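Local coordinates for thioesterase domain-containing protein (PDB 3F1T) that probably hydrolyses acyl-CoA thioesters as a hotdog-fold thioesterase of the PaaI type, although its own substrate is not established, at residues B[57-60]-B[61-65]; B[38-41]-B[42-45]. All blocks are in the same frame, centred on the assembly; numbering follows the deposited sequence.

Interaction 1: B[57-60]-B[61-65]; sequences GAIT and TLMDT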
loop_
_atom_site.group_PDB
_atom_site.type_symbol
_atom_site.label_atom_id
_atom_site.label_comp_id
_atom_site.label_asym_id
_atom_site.label_seq_id
_atom_site.Cartn_x
_atom_site.Cartn_y
_atom_site.Cartn_z
ATOM N N GLY B 57 8.263 6.553 -13.320
ATOM C CA GLY B 57 7.097 5.920 -13.946
ATOM C C GLY B 57 7.441 4.775 -14.881
ATOM O O GLY B 57 6.626 3.887 -15.111
ATOM N N ALA B 58 8.647 4.812 -15.443
ATOM C CA ALA B 58 9.190 3.688 -16.208
ATOM C C ALA B 58 9.348 2.449 -15.337
ATOM O O ALA B 58 9.011 1.336 -15.753
ATOM C CB ALA B 58 10.542 4.072 -16.857
ATOM N N ILE B 59 9.919 2.642 -14.149
ATOM C CA ILE B 59 10.130 1.554 -13.203
ATOM C C ILE B 59 8.836 0.990 -12.647
ATOM O O ILE B 59 8.721 -0.218 -12.488
ATOM C CB ILE B 59 11.049 1.963 -12.044
ATOM C CG1 ILE B 59 12.478 2.156 -12.550
ATOM C CG2 ILE B 59 11.011 0.911 -10.943
ATOM C CD1 ILE B 59 13.247 3.171 -11.754
ATOM N N THR B 60 7.813 1.829 -12.509
ATOM C CA THR B 60 6.472 1.334 -12.205
ATOM C C THR B 60 5.997 0.356 -13.262
ATOM O O THR B 60 5.397 -0.672 -12.947
ATOM C CB THR B 60 5.434 2.483 -12.141
ATOM O OG1 THR B 60 5.694 3.287 -10.991
ATOM C CG2 THR B 60 4.010 1.920 -12.052
ATOM N N THR B 61 6.035 0.793 -14.514
ATOM C CA THR B 61 5.653 -0.078 -15.609
ATOM C C THR B 61 6.453 -1.372 -15.561
ATOM O O THR B 61 5.898 -2.453 -15.715
ATOM C CB THR B 61 5.887 0.605 -16.971
ATOM O OG1 THR B 61 5.080 1.791 -17.052
ATOM C CG2 THR B 61 5.507 -0.336 -18.095
ATOM N N LEU B 62 7.769 -1.258 -15.397
ATOM C CA LEU B 62 8.636 -2.434 -15.345
ATOM C C LEU B 62 8.099 -3.398 -14.301
ATOM O O LEU B 62 7.937 -4.596 -14.558
ATOM C CB LEU B 62 10.081 -2.031 -15.020
ATOM C CG LEU B 62 11.021 -3.170 -14.592
ATOM C CD1 LEU B 62 11.258 -4.157 -15.747
ATOM C CD2 LEU B 62 12.330 -2.634 -14.038
HETATM N N MSE B 63 7.662 -2.840 -13.177
HETATM C CA MSE B 63 7.395 -3.635 -11.980
HETATM C C MSE B 63 5.950 -4.103 -11.891
HETATM O O MSE B 63 5.675 -5.213 -11.433
HETATM C CB MSE B 63 7.766 -2.845 -10.727
HETATM C CG MSE B 63 9.250 -2.648 -10.575
HETATM SE SE MSE B 63 10.259 -4.293 -10.683
HETATM C CE MSE B 63 9.125 -5.497 -9.639
ATOM N N ASP B 64 5.030 -3.265 -12.349
ATOM C CA ASP B 64 3.683 -3.709 -12.684
ATOM C C ASP B 64 3.710 -4.835 -13.695
ATOM O O ASP B 64 3.020 -5.834 -13.524
ATOM C CB ASP B 64 2.821 -2.552 -13.210
ATOM C CG ASP B 64 1.377 -2.957 -13.419
ATOM O OD1 ASP B 64 0.902 -3.887 -12.736
ATOM O OD2 ASP B 64 0.737 -2.410 -14.325
ATOM N N THR B 65 4.444 -4.639 -14.794
ATOM C CA THR B 65 4.579 -5.659 -15.854
ATOM C C THR B 65 5.247 -6.946 -15.368
ATOM O O THR B 65 4.782 -8.050 -15.646
ATOM C CB THR B 65 5.404 -5.130 -17.033
ATOM O OG1 THR B 65 4.786 -3.950 -17.558
ATOM C CG2 THR B 65 5.515 -6.183 -18.136
#
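Gly57 O is gripped twice by Thr61. The backbone N of Thr61 donates to it over 3.2 Å in a nearly straight bond (171°), from above the carbonyl plane. The hydroxyl OG1 of Thr61 adds a second bond of 3.2 Å to Gly57 O. With chi1 at -61° this OG1 lies beside its own N and anti to the carbonyl carbon, which aims it at the preceding turn. Ala58 O receives Leu62 N at 2.9 Å. The methyl of Ala58 points away from the next turn. Ile59 O accepts the N of Met63, which is a selenomethionine, over 2.9 Å in a bent bond (N-H...O 133°). On the same flank the two side chains run side by side. In one of the two conformers of Met63, its CG lies 4.0 Å from CG2 of Ile59, and both side chains touch Ala120 in strand 113-121. Thr60 O takes Asp64 N at 2.7 Å, close to straight, and a weak second bond from Met63 N. Thr60 and Asp64 lie on the face turned to the second subunit, where Thr60 packs on Asp64 of that chain. OD1 of Asp64 is hydrogen-bonded to Thr83. The double grip recurs one turn on, where Thr65 N and OG1 reach Thr61 O from opposite faces of its plane. The buried hydroxyls of Thr61 and Thr65 are thus satisfied by carbonyls one turn back.

Interaction 2: B[38-41]-B[42-45]; sequences RLPY and SQAI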
loop_
_atom_site.group_PDB
_atom_site.type_symbol
_atom_site.label_atom_id
_atom_site.label_comp_id
_atom_site.label_asym_id
_atom_site.label_seq_id
_atom_site.Cartn_x
_atom_site.Cartn_y
_atom_site.Cartn_z
ATOM N N ARG B 38 13.973 -6.736 -17.822
ATOM C CA ARG B 38 14.904 -5.642 -17.854
ATOM C C ARG B 38 14.316 -4.414 -18.569
ATOM O O ARG B 38 13.745 -4.528 -19.646
ATOM C CB ARG B 38 16.210 -6.086 -18.515
ATOM C CG ARG B 38 17.246 -4.993 -18.581
ATOM C CD ARG B 38 18.364 -5.346 -19.525
ATOM N NE ARG B 38 17.936 -5.331 -20.921
ATOM C CZ ARG B 38 18.785 -5.354 -21.945
ATOM N NH1 ARG B 38 20.085 -5.275 -21.723
ATOM N NH2 ARG B 38 18.337 -5.432 -23.185
ATOM N N LEU B 39 14.542 -3.239 -17.988
ATOM C CA LEU B 39 14.316 -1.964 -18.650
ATOM C C LEU B 39 15.657 -1.313 -19.019
ATOM O O LEU B 39 16.383 -0.854 -18.145
ATOM C CB LEU B 39 13.522 -1.059 -17.712
ATOM C CG LEU B 39 13.436 0.446 -17.984
ATOM C CD1 LEU B 39 12.485 0.706 -19.157
ATOM C CD2 LEU B 39 12.937 1.153 -16.726
ATOM N N PRO B 40 15.960 -1.215 -20.325
ATOM C CA PRO B 40 17.162 -0.502 -20.773
ATOM C C PRO B 40 17.067 1.002 -20.488
ATOM O O PRO B 40 16.070 1.635 -20.833
ATOM C CB PRO B 40 17.185 -0.764 -22.287
ATOM C CG PRO B 40 15.781 -1.018 -22.649
ATOM C CD PRO B 40 15.127 -1.668 -21.455
ATOM N N TYR B 41 18.072 1.565 -19.831
ATOM C CA TYR B 41 17.947 2.928 -19.310
ATOM C C TYR B 41 17.734 4.004 -20.382
ATOM O O TYR B 41 17.008 4.969 -20.155
ATOM C CB TYR B 41 19.109 3.288 -18.371
ATOM C CG TYR B 41 20.414 3.618 -19.058
ATOM C CD1 TYR B 41 20.659 4.903 -19.546
ATOM C CD2 TYR B 41 21.452 2.692 -19.095
ATOM C CE1 TYR B 41 21.886 5.240 -20.089
ATOM C CE2 TYR B 41 22.671 3.011 -19.659
ATOM C CZ TYR B 41 22.890 4.292 -20.139
ATOM O OH TYR B 41 24.109 4.625 -20.688
ATOM N N SER B 42 18.315 3.808 -21.564
ATOM C CA SER B 42 18.231 4.806 -22.624
ATOM C C SER B 42 16.790 5.095 -23.025
ATOM O O SER B 42 16.482 6.168 -23.528
ATOM C CB SER B 42 19.022 4.358 -23.853
ATOM O OG SER B 42 18.672 3.030 -24.215
ATOM N N GLN B 43 15.892 4.169 -22.718
ATOM C CA GLN B 43 14.519 4.243 -23.217
ATOM C C GLN B 43 13.557 4.949 -22.252
ATOM O O GLN B 43 12.398 5.196 -22.590
ATOM C CB GLN B 43 14.018 2.841 -23.580
ATOM C CG GLN B 43 14.791 2.223 -24.751
ATOM C CD GLN B 43 14.608 3.003 -26.043
ATOM O OE1 GLN B 43 15.464 3.806 -26.432
ATOM N NE2 GLN B 43 13.468 2.802 -26.695
ATOM N N ALA B 44 14.087 5.397 -21.113
ATOM C CA ALA B 44 13.255 5.907 -20.026
ATOM C C ALA B 44 13.820 7.172 -19.386
ATOM O O ALA B 44 13.495 7.476 -18.243
ATOM C CB ALA B 44 13.058 4.845 -18.983
ATOM N N ILE B 45 14.747 7.838 -20.073
ATOM C CA ILE B 45 15.401 9.030 -19.520
ATOM C C ILE B 45 14.389 10.148 -19.341
ATOM O O ILE B 45 13.549 10.383 -20.209
ATOM C CB ILE B 45 16.524 9.567 -20.437
ATOM C CG1 ILE B 45 17.593 8.501 -20.682
ATOM C CG2 ILE B 45 17.147 10.809 -19.827
ATOM C CD1 ILE B 45 18.246 8.006 -19.419
#
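Gln43 N donates to Pro40 O over 3.2 Å, with an N-H...O angle of 162° and the donor above the carbonyl plane. Just before it, Ser42 N lies obliquely to the ring of Tyr41, its neighbour in the chain. The tyrosine side chain is placed there by a chi1 of 77°, which sets CG between its backbone N and carbonyl carbon. The Gln43 side chain runs at a slant past that of Pro40, with the two CG atoms 4.0 Å apart. Gln43 NE2 is hydrogen-bonded to Val22 O. Ala44 N makes the next bond of the turn, 3.1 Å to Tyr41 O. The methyl of Ala44 points back toward residues 38-41 and meets CD1 of Leu39 at 4.2 Å. Ile45 bends its CD1 back to the edge of the Tyr41 ring, in the ring plane and 3.9 Å from CD1 of Tyr41. Two successive bonds from residue i+3 to residue i mark a short 3-10 turn. Here it directly follows strand 34-39 and starts the loop that leads to the central helix of the hotdog fold.

How the interactions relate
From the N terminus, strand 34-39 ends in interaction 2, a local turn that opens the loop leading to helix 56-70. Interaction 1 then opens inside that helix. The two are in series and neither nest nor cross; their centres lie 11 Å apart. They still touch through side chains. CB of Ala58 is 3.4 Å from CB of Ala44 and 3.8 Å from CD2 of Leu39. CD1 of Leu62 rests near the backbone of Arg38 and Leu39. The start of the helix is therefore packed on the end of the strand and its turn. Farther round, the helix of interaction 1 meets strands 83-90 and 113-121 and the second subunit.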